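Local atomic coordinates of 2-pyrone-4,6-dicarboxylic acid hydrolase, putative (PDB entry 2FFI), a protein that probably hydrolyses the lactone 2-pyrone-4,6-dicarboxylate, as a putative TIM-barrel lactonase of the amidohydrolase family. Residues H20-G25 against P62-T67; R84-L89 against A275-E280; A213-A218 against E256-S261; W233-P238 against V246-A251. One frame throughout, in Å; residues are numbered along the deposited sequence.

Contact 1: residues H20-G25 against P62-T67. With PO4 (phosphate ion), chain C.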
loop_
_atom_site.group_PDB
_atom_site.type_symbol
_atom_site.label_atom_id
_atom_site.label_comp_id
_atom_site.label_asym_id
_atom_site.label_seq_id
_atom_site.Cartn_x
_atom_site.Cartn_y
_atom_site.Cartn_z
ATOM N N HIS A 20 4.631 3.237 -7.026
ATOM C CA HIS A 20 3.986 3.465 -8.312
ATOM C C HIS A 20 4.983 3.645 -9.455
ATOM O O HIS A 20 6.098 4.103 -9.235
ATOM C CB HIS A 20 3.115 4.728 -8.233
ATOM C CG HIS A 20 2.150 4.728 -7.098
ATOM N ND1 HIS A 20 1.105 3.831 -7.018
ATOM C CD2 HIS A 20 2.102 5.465 -5.963
ATOM C CE1 HIS A 20 0.465 4.009 -5.879
ATOM N NE2 HIS A 20 1.050 4.994 -5.219
ATOM N N VAL A 21 4.575 3.280 -10.667
ATOM C CA VAL A 21 5.405 3.473 -11.848
ATOM C C VAL A 21 4.471 3.911 -12.973
ATOM O O VAL A 21 3.317 3.497 -13.021
ATOM C CB VAL A 21 6.216 2.176 -12.273
ATOM C CG1 VAL A 21 7.161 1.767 -11.164
ATOM C CG2 VAL A 21 5.275 1.021 -12.657
ATOM N N PHE A 22 4.963 4.781 -13.852
ATOM C CA PHE A 22 4.175 5.273 -14.986
ATOM C C PHE A 22 5.087 6.092 -15.876
ATOM O O PHE A 22 5.942 6.794 -15.378
ATOM C CB PHE A 22 2.962 6.097 -14.496
ATOM C CG PHE A 22 3.284 7.080 -13.402
ATOM C CD1 PHE A 22 3.785 8.342 -13.700
ATOM C CD2 PHE A 22 3.060 6.747 -12.071
ATOM C CE1 PHE A 22 4.052 9.259 -12.693
ATOM C CE2 PHE A 22 3.326 7.659 -11.053
ATOM C CZ PHE A 22 3.822 8.921 -11.371
ATOM N N SER A 23 4.914 5.980 -17.190
ATOM C CA SER A 23 5.757 6.697 -18.140
ATOM C C SER A 23 5.185 8.044 -18.586
ATOM O O SER A 23 4.005 8.151 -18.912
ATOM C CB SER A 23 6.013 5.819 -19.364
ATOM O OG SER A 23 6.905 6.449 -20.263
ATOM N N ARG A 24 6.037 9.068 -18.591
ATOM C CA ARG A 24 5.648 10.419 -18.994
ATOM C C ARG A 24 5.251 10.428 -20.470
ATOM O O ARG A 24 4.365 11.183 -20.887
ATOM C CB ARG A 24 6.812 11.391 -18.726
ATOM C CG ARG A 24 6.656 12.806 -19.282
ATOM C CD ARG A 24 7.823 13.698 -18.840
ATOM N NE ARG A 24 7.983 14.900 -19.662
ATOM C CZ ARG A 24 7.071 15.861 -19.798
ATOM N NH1 ARG A 24 5.911 15.775 -19.165
ATOM N NH2 ARG A 24 7.320 16.913 -20.574
ATOM N N GLY A 25 5.910 9.584 -21.256
ATOM C CA GLY A 25 5.586 9.493 -22.669
ATOM C C GLY A 25 4.209 8.868 -22.852
ATOM O O GLY A 25 3.488 9.200 -23.799
ATOM N N PRO A 62 -1.483 3.386 -9.702
ATOM C CA PRO A 62 -1.558 4.808 -9.358
ATOM C C PRO A 62 -2.980 5.326 -9.643
ATOM O O PRO A 62 -3.537 5.050 -10.704
ATOM C CB PRO A 62 -0.487 5.434 -10.255
ATOM C CG PRO A 62 -0.480 4.548 -11.452
ATOM C CD PRO A 62 -0.660 3.160 -10.907
ATOM N N SER A 63 -3.567 6.068 -8.707
ATOM C CA SER A 63 -4.930 6.584 -8.880
ATOM C C SER A 63 -5.265 7.205 -10.229
ATOM O O SER A 63 -6.284 6.862 -10.832
ATOM C CB SER A 63 -5.262 7.616 -7.809
ATOM O OG SER A 63 -5.237 7.035 -6.523
ATOM N N PHE A 64 -4.428 8.116 -10.713
ATOM C CA PHE A 64 -4.715 8.782 -11.988
ATOM C C PHE A 64 -4.820 7.880 -13.221
ATOM O O PHE A 64 -5.022 8.371 -14.319
ATOM C CB PHE A 64 -3.677 9.881 -12.243
ATOM C CG PHE A 64 -2.302 9.361 -12.546
ATOM C CD1 PHE A 64 -1.956 8.995 -13.840
ATOM C CD2 PHE A 64 -1.352 9.248 -11.545
ATOM C CE1 PHE A 64 -0.685 8.524 -14.136
ATOM C CE2 PHE A 64 -0.072 8.775 -11.831
ATOM C CZ PHE A 64 0.259 8.416 -13.131
ATOM N N LEU A 65 -4.679 6.572 -13.037
ATOM C CA LEU A 65 -4.750 5.636 -14.145
ATOM C C LEU A 65 -6.045 4.819 -14.075
ATOM O O LEU A 65 -6.420 4.134 -15.031
ATOM C CB LEU A 65 -3.513 4.711 -14.154
ATOM C CG LEU A 65 -2.194 5.358 -14.597
ATOM C CD1 LEU A 65 -1.049 4.325 -14.715
ATOM C CD2 LEU A 65 -2.412 6.014 -15.947
ATOM N N GLY A 66 -6.723 4.908 -12.934
ATOM C CA GLY A 66 -7.969 4.197 -12.743
ATOM C C GLY A 66 -7.845 2.708 -12.956
ATOM O O GLY A 66 -6.935 2.079 -12.432
ATOM N N THR A 67 -8.753 2.144 -13.747
ATOM C CA THR A 67 -8.753 0.707 -13.999
ATOM C C THR A 67 -7.750 0.219 -15.039
ATOM O O THR A 67 -7.538 -0.983 -15.179
ATOM C CB THR A 67 -10.142 0.234 -14.394
ATOM O OG1 THR A 67 -11.061 0.616 -13.367
ATOM C CG2 THR A 67 -10.171 -1.270 -14.509
HETATM P P PO4 C . -0.493 6.906 -2.859
HETATM O O1 PO4 C . -1.067 5.777 -3.634
HETATM O O2 PO4 C . -1.515 7.970 -2.691
HETATM O O3 PO4 C . -0.071 6.424 -1.523
HETATM O O4 PO4 C . 0.674 7.456 -3.590
#
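F22 and F64 meet edge to face, the T-shaped arrangement of two benzyl groups. The edge of the F64 ring points at one face of F22, the planes stand at 87° and the centroids lie 4.7 Å apart. F64 CZ is the leading atom; it comes down off-centre over F22, toward the rim on the CG side. The slightly positive C-H edge of one ring thus faces the pi cloud of the other, which two phenylalanines can offer without any polar atom. F64 starts out beside the contact on the short 3-10 turn 63-65, and its first torsion (chi1 70°), with CG between the backbone N and the carbonyl carbon, swings the ring toward F22. P62, just before the turn, and L65, at its end, extend the patch: P62 CB lies 4.2 Å from F22 CD2, and L65 CD1 lies 4.4 Å from F22 CB.

Two residues before F22, H20 passes alongside P62, the two side chains running in opposite directions, with ND1 3.7 Å from P62 CA. Proline suits this spot by giving a compact, rigid apolar surface beside the imidazole. Both ring nitrogens are occupied: ND1 is bonded to V60 O, which probably limits the ring's rotation, while NE2 makes weak, bent bonds to phosphate O1 (2.8 Å) and O4 (3.0 Å). R110 and H167 also bind this ion, probably a crystallisation component. H18 and H20 form the His-X-His pair that follows the first barrel strand in amidohydrolases, so the phosphate probably marks the active-site pocket at the barrel mouth.

Contact 2: residues R84-L89 against A275-E280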
loop_
_atom_site.group_PDB
_atom_site.type_symbol
_atom_site.label_atom_id
_atom_site.label_comp_id
_atom_site.label_asym_id
_atom_site.label_seq_id
_atom_site.Cartn_x
_atom_site.Cartn_y
_atom_site.Cartn_z
ATOM N N ARG A 84 5.288 -7.691 -7.297
ATOM C CA ARG A 84 3.957 -8.271 -7.187
ATOM C C ARG A 84 2.904 -7.255 -7.591
ATOM O O ARG A 84 2.139 -7.475 -8.528
ATOM C CB ARG A 84 3.676 -8.777 -5.776
ATOM C CG ARG A 84 4.434 -10.045 -5.431
ATOM C CD ARG A 84 4.099 -11.199 -6.368
ATOM N NE ARG A 84 4.852 -12.374 -5.963
ATOM C CZ ARG A 84 5.864 -12.886 -6.649
ATOM N NH1 ARG A 84 6.501 -13.961 -6.190
ATOM N NH2 ARG A 84 6.221 -12.343 -7.806
ATOM N N GLY A 85 2.861 -6.133 -6.896
ATOM C CA GLY A 85 1.881 -5.124 -7.257
ATOM C C GLY A 85 0.392 -5.447 -7.137
ATOM O O GLY A 85 -0.045 -6.582 -7.353
ATOM N N VAL A 86 -0.379 -4.409 -6.800
ATOM C CA VAL A 86 -1.824 -4.479 -6.630
ATOM C C VAL A 86 -2.485 -3.607 -7.698
ATOM O O VAL A 86 -1.889 -2.628 -8.152
ATOM C CB VAL A 86 -2.238 -3.972 -5.233
ATOM C CG1 VAL A 86 -1.264 -4.475 -4.183
ATOM C CG2 VAL A 86 -2.313 -2.476 -5.215
ATOM N N VAL A 87 -3.700 -3.967 -8.105
ATOM C CA VAL A 87 -4.411 -3.207 -9.134
ATOM C C VAL A 87 -5.745 -2.594 -8.671
ATOM O O VAL A 87 -6.135 -2.711 -7.503
ATOM C CB VAL A 87 -4.695 -4.095 -10.386
ATOM C CG1 VAL A 87 -3.395 -4.582 -10.998
ATOM C CG2 VAL A 87 -5.577 -5.276 -10.010
HETATM N N MSE A 88 -6.414 -1.906 -9.595
HETATM C CA MSE A 88 -7.722 -1.314 -9.335
HETATM C C MSE A 88 -8.668 -1.899 -10.382
HETATM O O MSE A 88 -8.423 -1.812 -11.581
HETATM C CB MSE A 88 -7.670 0.217 -9.411
HETATM C CG MSE A 88 -7.034 0.861 -8.171
HETATM SE SE MSE A 88 -7.137 2.822 -8.069
HETATM C CE MSE A 88 -8.999 2.967 -7.453
ATOM N N LEU A 89 -9.740 -2.525 -9.920
ATOM C CA LEU A 89 -10.686 -3.170 -10.820
ATOM C C LEU A 89 -12.021 -2.455 -10.946
ATOM O O LEU A 89 -12.502 -1.822 -10.006
ATOM C CB LEU A 89 -10.930 -4.597 -10.350
ATOM C CG LEU A 89 -9.677 -5.453 -10.194
ATOM C CD1 LEU A 89 -10.044 -6.724 -9.438
ATOM C CD2 LEU A 89 -9.086 -5.772 -11.553
ATOM N N ALA A 275 5.065 -12.598 3.391
ATOM C CA ALA A 275 3.956 -13.513 3.593
ATOM C C ALA A 275 2.744 -13.064 2.772
ATOM O O ALA A 275 2.288 -13.786 1.887
ATOM C CB ALA A 275 3.603 -13.590 5.068
ATOM N N LEU A 276 2.242 -11.864 3.053
ATOM C CA LEU A 276 1.076 -11.320 2.356
ATOM C C LEU A 276 1.164 -11.380 0.836
ATOM O O LEU A 276 0.177 -11.673 0.162
ATOM C CB LEU A 276 0.841 -9.868 2.776
ATOM C CG LEU A 276 -0.530 -9.286 2.446
ATOM C CD1 LEU A 276 -1.545 -9.974 3.340
ATOM C CD2 LEU A 276 -0.544 -7.781 2.660
ATOM N N PHE A 277 2.337 -11.092 0.289
ATOM C CA PHE A 277 2.498 -11.108 -1.163
ATOM C C PHE A 277 3.141 -12.380 -1.663
ATOM O O PHE A 277 3.485 -12.480 -2.831
ATOM C CB PHE A 277 3.322 -9.903 -1.645
ATOM C CG PHE A 277 2.694 -8.586 -1.332
ATOM C CD1 PHE A 277 2.923 -7.978 -0.110
ATOM C CD2 PHE A 277 1.816 -7.988 -2.230
ATOM C CE1 PHE A 277 2.284 -6.797 0.224
ATOM C CE2 PHE A 277 1.170 -6.802 -1.907
ATOM C CZ PHE A 277 1.404 -6.206 -0.676
ATOM N N GLY A 278 3.307 -13.352 -0.780
ATOM C CA GLY A 278 3.916 -14.597 -1.200
ATOM C C GLY A 278 5.201 -14.452 -2.003
ATOM O O GLY A 278 5.214 -14.678 -3.219
ATOM N N PHE A 279 6.280 -14.069 -1.326
ATOM C CA PHE A 279 7.575 -13.924 -1.967
ATOM C C PHE A 279 8.419 -15.142 -1.636
ATOM O O PHE A 279 9.623 -15.050 -1.435
ATOM C CB PHE A 279 8.265 -12.653 -1.494
ATOM C CG PHE A 279 7.933 -11.455 -2.320
ATOM C CD1 PHE A 279 8.363 -11.364 -3.634
ATOM C CD2 PHE A 279 7.189 -10.418 -1.794
ATOM C CE1 PHE A 279 8.052 -10.253 -4.410
ATOM C CE2 PHE A 279 6.876 -9.303 -2.564
ATOM C CZ PHE A 279 7.309 -9.223 -3.868
ATOM N N GLU A 280 7.761 -16.290 -1.593
ATOM C CA GLU A 280 8.400 -17.567 -1.295
ATOM C C GLU A 280 9.637 -17.840 -2.148
ATOM O O GLU A 280 9.563 -18.597 -3.120
ATOM C CB GLU A 280 7.377 -18.699 -1.492
ATOM C CG GLU A 280 6.060 -18.491 -0.724
ATOM C CD GLU A 280 4.959 -19.462 -1.136
ATOM O OE1 GLU A 280 4.588 -19.464 -2.332
ATOM O OE2 GLU A 280 4.461 -20.210 -0.262
#
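G278 O takes the straighter of two bonds from the R84 guanidinium: NH1 reaches it at 3.3 Å with an angle of 161°, although the bond is weak. The other, from NE to F277 O, is also weak, at 3.4 Å. Both carbonyl oxygens lie at the edge of the guanidinium, near its plane, while the F279 ring lies over one face with the two planes only 18° apart. R84 CG, set beside the backbone N by chi1 (-73°), lies against F279 CZ, and the bend at chi2 then turns the guanidinium along the ring toward the two carbonyls. Arginine suits the place because its flat, poorly hydrated face can lie on a ring while its rim of N-H donors reaches carbonyls in its plane. Those carbonyls belong to the turn that ends helix 262-276, where G278, with positive phi, is the C-prime residue of a Schellman motif and its N bonds to A275 O at 2.9 Å. Were R84 a leucine, the F277 and G278 carbonyls would probably lose these donors and F279 its flat cationic partner.

Farther in, V86 CG1 touches the edge of the F277 ring at CE2, 4.1 Å away. The range 84-89 runs between strands 56-57 and 108-110, R84 bonding through its backbone to G57 and V87 to G108 and R110. F277 meets H139 and F279 meets H56, so the turn after helix 262-276 packs against the starts of strands 139-142 and 56-57.

Contact 3: residues A213-A218 against E256-S261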
loop_
_atom_site.group_PDB
_atom_site.type_symbol
_atom_site.label_atom_id
_atom_site.label_comp_id
_atom_site.label_asym_id
_atom_site.label_seq_id
_atom_site.Cartn_x
_atom_site.Cartn_y
_atom_site.Cartn_z
ATOM N N ALA A 213 7.408 12.277 14.831
ATOM C CA ALA A 213 7.203 11.982 16.249
ATOM C C ALA A 213 5.969 11.096 16.407
ATOM O O ALA A 213 5.943 10.188 17.230
ATOM C CB ALA A 213 7.022 13.272 17.044
ATOM N N PHE A 214 4.944 11.367 15.605
ATOM C CA PHE A 214 3.707 10.608 15.661
ATOM C C PHE A 214 3.859 9.248 14.998
ATOM O O PHE A 214 3.252 8.283 15.415
ATOM C CB PHE A 214 2.570 11.406 15.014
ATOM C CG PHE A 214 1.283 10.652 14.931
ATOM C CD1 PHE A 214 1.032 9.791 13.867
ATOM C CD2 PHE A 214 0.330 10.773 15.934
ATOM C CE1 PHE A 214 -0.155 9.061 13.802
ATOM C CE2 PHE A 214 -0.862 10.049 15.883
ATOM C CZ PHE A 214 -1.107 9.187 14.815
ATOM N N ALA A 215 4.666 9.185 13.953
ATOM C CA ALA A 215 4.900 7.926 13.273
ATOM C C ALA A 215 5.550 6.972 14.271
ATOM O O ALA A 215 5.314 5.764 14.250
ATOM C CB ALA A 215 5.813 8.137 12.073
ATOM N N ARG A 216 6.360 7.532 15.161
ATOM C CA ARG A 216 7.060 6.759 16.183
ATOM C C ARG A 216 6.094 6.168 17.197
ATOM O O ARG A 216 6.164 4.990 17.531
ATOM C CB ARG A 216 8.081 7.655 16.895
ATOM C CG ARG A 216 8.849 6.974 18.012
ATOM C CD ARG A 216 9.554 5.733 17.496
ATOM N NE ARG A 216 10.493 5.187 18.472
ATOM C CZ ARG A 216 11.574 5.829 18.900
ATOM N NH1 ARG A 216 12.374 5.254 19.788
ATOM N NH2 ARG A 216 11.860 7.040 18.435
ATOM N N GLN A 217 5.198 7.005 17.691
ATOM C CA GLN A 217 4.206 6.577 18.665
ATOM C C GLN A 217 3.236 5.587 18.020
ATOM O O GLN A 217 2.924 4.542 18.588
ATOM C CB GLN A 217 3.436 7.798 19.174
ATOM C CG GLN A 217 4.310 8.856 19.826
ATOM C CD GLN A 217 4.865 8.403 21.164
ATOM O OE1 GLN A 217 5.690 9.090 21.774
ATOM N NE2 GLN A 217 4.406 7.242 21.636
ATOM N N ALA A 218 2.773 5.934 16.823
ATOM C CA ALA A 218 1.829 5.116 16.067
ATOM C C ALA A 218 2.323 3.689 15.876
ATOM O O ALA A 218 1.565 2.738 16.059
ATOM C CB ALA A 218 1.545 5.762 14.707
ATOM N N GLU A 256 14.771 4.578 9.200
ATOM C CA GLU A 256 15.880 4.404 10.127
ATOM C C GLU A 256 15.633 5.260 11.371
ATOM O O GLU A 256 16.000 4.883 12.478
ATOM C CB GLU A 256 17.170 4.849 9.454
ATOM C CG GLU A 256 17.337 4.322 8.042
ATOM C CD GLU A 256 18.209 3.087 7.976
ATOM O OE1 GLU A 256 17.766 2.006 8.432
ATOM O OE2 GLU A 256 19.350 3.211 7.469
ATOM N N ALA A 257 14.993 6.406 11.181
ATOM C CA ALA A 257 14.722 7.309 12.292
ATOM C C ALA A 257 13.727 6.765 13.310
ATOM O O ALA A 257 13.843 7.062 14.499
ATOM C CB ALA A 257 14.234 8.664 11.766
ATOM N N LEU A 258 12.744 5.992 12.855
ATOM C CA LEU A 258 11.748 5.429 13.759
ATOM C C LEU A 258 12.436 4.743 14.924
ATOM O O LEU A 258 11.902 4.701 16.028
ATOM C CB LEU A 258 10.867 4.418 13.023
ATOM C CG LEU A 258 9.968 4.956 11.906
ATOM C CD1 LEU A 258 9.279 3.797 11.207
ATOM C CD2 LEU A 258 8.952 5.915 12.485
ATOM N N GLY A 259 13.625 4.201 14.667
ATOM C CA GLY A 259 14.373 3.525 15.708
ATOM C C GLY A 259 13.787 2.181 16.061
ATOM O O GLY A 259 13.527 1.898 17.230
ATOM N N CYS A 260 13.580 1.357 15.038
ATOM C CA CYS A 260 13.015 0.026 15.216
ATOM C C CYS A 260 14.112 -0.979 15.507
ATOM O O CYS A 260 15.162 -0.965 14.858
ATOM C CB CYS A 260 12.275 -0.413 13.952
ATOM S SG CYS A 260 10.925 0.676 13.491
ATOM N N SER A 261 13.872 -1.849 16.487
ATOM C CA SER A 261 14.844 -2.877 16.843
ATOM C C SER A 261 15.085 -3.778 15.632
ATOM O O SER A 261 14.249 -3.860 14.739
ATOM C CB SER A 261 14.329 -3.714 18.014
ATOM O OG SER A 261 13.178 -4.451 17.662
#
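R216 lays its guanidinium over the end of helix 248-258, with L258 O above one face of the group rather than at its N-H edge. NE and NH2 are both near that oxygen, but their hydrogens point in the wrong direction, and no hydrogen bond results. The side chain gets there by an extended first torsion, CG anti to the backbone N (chi1 178°), followed by a bend at chi2 (56°) that brings CD and NE across to the other helix. Its long aliphatic stem lets R216 span the gap from an exposed position on helix 208-225 and keep its charged end at the protein surface.

Beneath it the contact is apolar. A215 CB points at L258 and meets CD2 at 3.9 Å. The small alanine lets the branched leucine come close to the helix backbone, CD2 lying 4.0 Å from A215 C. L219, one turn farther along helix 208-225, and F168 from a loop extend this greasy layer, the first against L258 and the second against A215.

G259 leaves the helix with positive phi, which glycine accepts easily; a beta carbon there would point toward R216, about 3.6 Å from NH1. The chemistry is thus divided: apolar packing joins the two helices on the inside, and on the outside a cation lies over a helix-end carbonyl, an attraction that is probably electrostatic and loosely directed.

Contact 4: residues W233-P238 against V246-A251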
loop_
_atom_site.group_PDB
_atom_site.type_symbol
_atom_site.label_atom_id
_atom_site.label_comp_id
_atom_site.label_asym_id
_atom_site.label_seq_id
_atom_site.Cartn_x
_atom_site.Cartn_y
_atom_site.Cartn_z
ATOM N N TRP A 233 6.703 -1.989 5.819
ATOM C CA TRP A 233 7.148 -0.681 5.353
ATOM C C TRP A 233 6.989 -0.445 3.861
ATOM O O TRP A 233 7.244 -1.331 3.049
ATOM C CB TRP A 233 8.621 -0.462 5.705
ATOM C CG TRP A 233 9.184 0.830 5.174
ATOM C CD1 TRP A 233 9.178 2.048 5.795
ATOM C CD2 TRP A 233 9.859 1.022 3.911
ATOM N NE1 TRP A 233 9.813 2.982 4.996
ATOM C CE2 TRP A 233 10.241 2.378 3.843
ATOM C CE3 TRP A 233 10.176 0.176 2.834
ATOM C CZ2 TRP A 233 10.928 2.910 2.750
ATOM C CZ3 TRP A 233 10.861 0.710 1.733
ATOM C CH2 TRP A 233 11.232 2.065 1.706
ATOM N N GLY A 234 6.589 0.771 3.511
ATOM C CA GLY A 234 6.448 1.133 2.111
ATOM C C GLY A 234 7.234 2.395 1.790
ATOM O O GLY A 234 7.435 3.226 2.661
ATOM N N SER A 235 7.706 2.549 0.563
ATOM C CA SER A 235 8.446 3.753 0.237
ATOM C C SER A 235 7.460 4.798 -0.289
ATOM O O SER A 235 7.616 6.002 -0.055
ATOM C CB SER A 235 9.504 3.461 -0.826
ATOM O OG SER A 235 8.917 2.971 -2.024
ATOM N N ASP A 236 6.449 4.327 -1.011
ATOM C CA ASP A 236 5.430 5.198 -1.582
ATOM C C ASP A 236 5.968 6.009 -2.748
ATOM O O ASP A 236 5.379 7.011 -3.150
ATOM C CB ASP A 236 4.875 6.151 -0.527
ATOM C CG ASP A 236 3.590 6.793 -0.966
ATOM O OD1 ASP A 236 3.238 7.865 -0.439
ATOM O OD2 ASP A 236 2.924 6.202 -1.841
ATOM N N TRP A 237 7.107 5.570 -3.268
ATOM C CA TRP A 237 7.775 6.222 -4.387
ATOM C C TRP A 237 6.796 6.247 -5.567
ATOM O O TRP A 237 5.962 5.353 -5.700
ATOM C CB TRP A 237 9.020 5.407 -4.755
ATOM C CG TRP A 237 9.865 6.011 -5.834
ATOM C CD1 TRP A 237 10.868 6.919 -5.670
ATOM C CD2 TRP A 237 9.792 5.741 -7.234
ATOM N NE1 TRP A 237 11.424 7.227 -6.870
ATOM C CE2 TRP A 237 10.786 6.524 -7.855
ATOM C CE3 TRP A 237 8.980 4.922 -8.026
ATOM C CZ2 TRP A 237 11.001 6.509 -9.243
ATOM C CZ3 TRP A 237 9.189 4.903 -9.409
ATOM C CH2 TRP A 237 10.195 5.699 -10.002
ATOM N N PRO A 238 6.889 7.259 -6.445
ATOM C CA PRO A 238 7.851 8.359 -6.412
ATOM C C PRO A 238 7.446 9.481 -5.455
ATOM O O PRO A 238 7.950 10.601 -5.551
ATOM C CB PRO A 238 7.874 8.806 -7.853
ATOM C CG PRO A 238 6.448 8.670 -8.235
ATOM C CD PRO A 238 6.051 7.340 -7.657
ATOM N N VAL A 246 10.428 14.786 -0.804
ATOM C CA VAL A 246 10.784 13.397 -0.561
ATOM C C VAL A 246 11.400 12.626 -1.710
ATOM O O VAL A 246 11.080 12.853 -2.883
ATOM C CB VAL A 246 9.541 12.609 -0.094
ATOM C CG1 VAL A 246 9.944 11.236 0.414
ATOM C CG2 VAL A 246 8.804 13.395 0.986
ATOM N N SER A 247 12.284 11.701 -1.346
ATOM C CA SER A 247 12.969 10.818 -2.295
ATOM C C SER A 247 13.094 9.454 -1.620
ATOM O O SER A 247 12.922 9.329 -0.409
ATOM C CB SER A 247 14.368 11.342 -2.613
ATOM O OG SER A 247 15.225 11.246 -1.479
ATOM N N PHE A 248 13.388 8.428 -2.405
ATOM C CA PHE A 248 13.531 7.092 -1.850
ATOM C C PHE A 248 14.479 7.133 -0.648
ATOM O O PHE A 248 14.191 6.569 0.411
ATOM C CB PHE A 248 14.071 6.133 -2.912
ATOM C CG PHE A 248 13.582 4.722 -2.744
ATOM C CD1 PHE A 248 12.583 4.206 -3.564
ATOM C CD2 PHE A 248 14.090 3.928 -1.727
ATOM C CE1 PHE A 248 12.098 2.925 -3.351
ATOM C CE2 PHE A 248 13.614 2.657 -1.508
ATOM C CZ PHE A 248 12.622 2.144 -2.314
ATOM N N GLY A 249 15.611 7.806 -0.803
ATOM C CA GLY A 249 16.540 7.908 0.307
ATOM C C GLY A 249 15.987 8.624 1.529
ATOM O O GLY A 249 16.185 8.159 2.654
ATOM N N SER A 250 15.305 9.758 1.330
ATOM C CA SER A 250 14.747 10.506 2.455
ATOM C C SER A 250 13.651 9.684 3.116
ATOM O O SER A 250 13.348 9.880 4.289
ATOM C CB SER A 250 14.183 11.855 2.006
ATOM O OG SER A 250 12.874 11.769 1.477
ATOM N N ALA A 251 13.061 8.749 2.373
ATOM C CA ALA A 251 12.024 7.903 2.932
ATOM C C ALA A 251 12.661 6.830 3.826
ATOM O O ALA A 251 12.164 6.555 4.920
ATOM C CB ALA A 251 11.224 7.266 1.812
#
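A capping box opens helix 248-258 and presents its first residue, F248, to the loop that leaves the last barrel strand, where S235 and W237 receive it. In the box S247 N bonds to S250 OG at 2.9 Å, and S250 N returns a bond to S247 OG at 3.2 Å; serine, whose short side chain can fold back to accept a backbone N-H, suits both places.

S235 CB sits over one face of F248, a CH-pi contact 4.0 Å from the ring centroid. The serine's OG is held by D16 and accepts a weak bond from W237 N. W237 CD1 meets the ring edge at F248 CD1, 3.8 Å away, the five-membered ring of W237 inclined at 49° to the F248 plane. From the strand itself W233 brings its six-membered ring, CH2 lying 4.0 Å from F248 CE2; an extended first torsion (chi1 176°) carries the indole out to the helix, where CZ2 also approaches A251 CB. A251 is small enough to let the indole edge lie beside the helix. Replacing F248 by alanine is likely to open a gap among W233, S235 and W237 and leave the two indoles without their shared neighbour.

Helix 42-51 packs on F248 through Y45, Q48 and L49, while F54 stacks on W233 and D16 of strand 15-16 touches W233 and F248. The contact therefore lies between strand 231-234 and helices 42-51 and 248-258, where the barrel closes.

How the contacts relate
Contacts 1, 2 and 4 are buried, whereas contact 3 is partly exposed at the protein surface, its centre about 30 Å from that of contact 1 across the chain's middle. Contacts 1 and 4 adjoin: H20 N lies 2.8 Å from W237 O, a probable hydrogen bond linking the loops after the first and last barrel strands. Contacts 1 and 2 touch through T67 and M88. Contacts 3 and 4 use opposite ends of helix 248-258, which precedes helix 262-276 of contact 2. Aromatic packing dominates contacts 1 and 4; contacts 2 and 3 each set an arginine against a helix end, with weak hydrogen bonds in the first and none in the second.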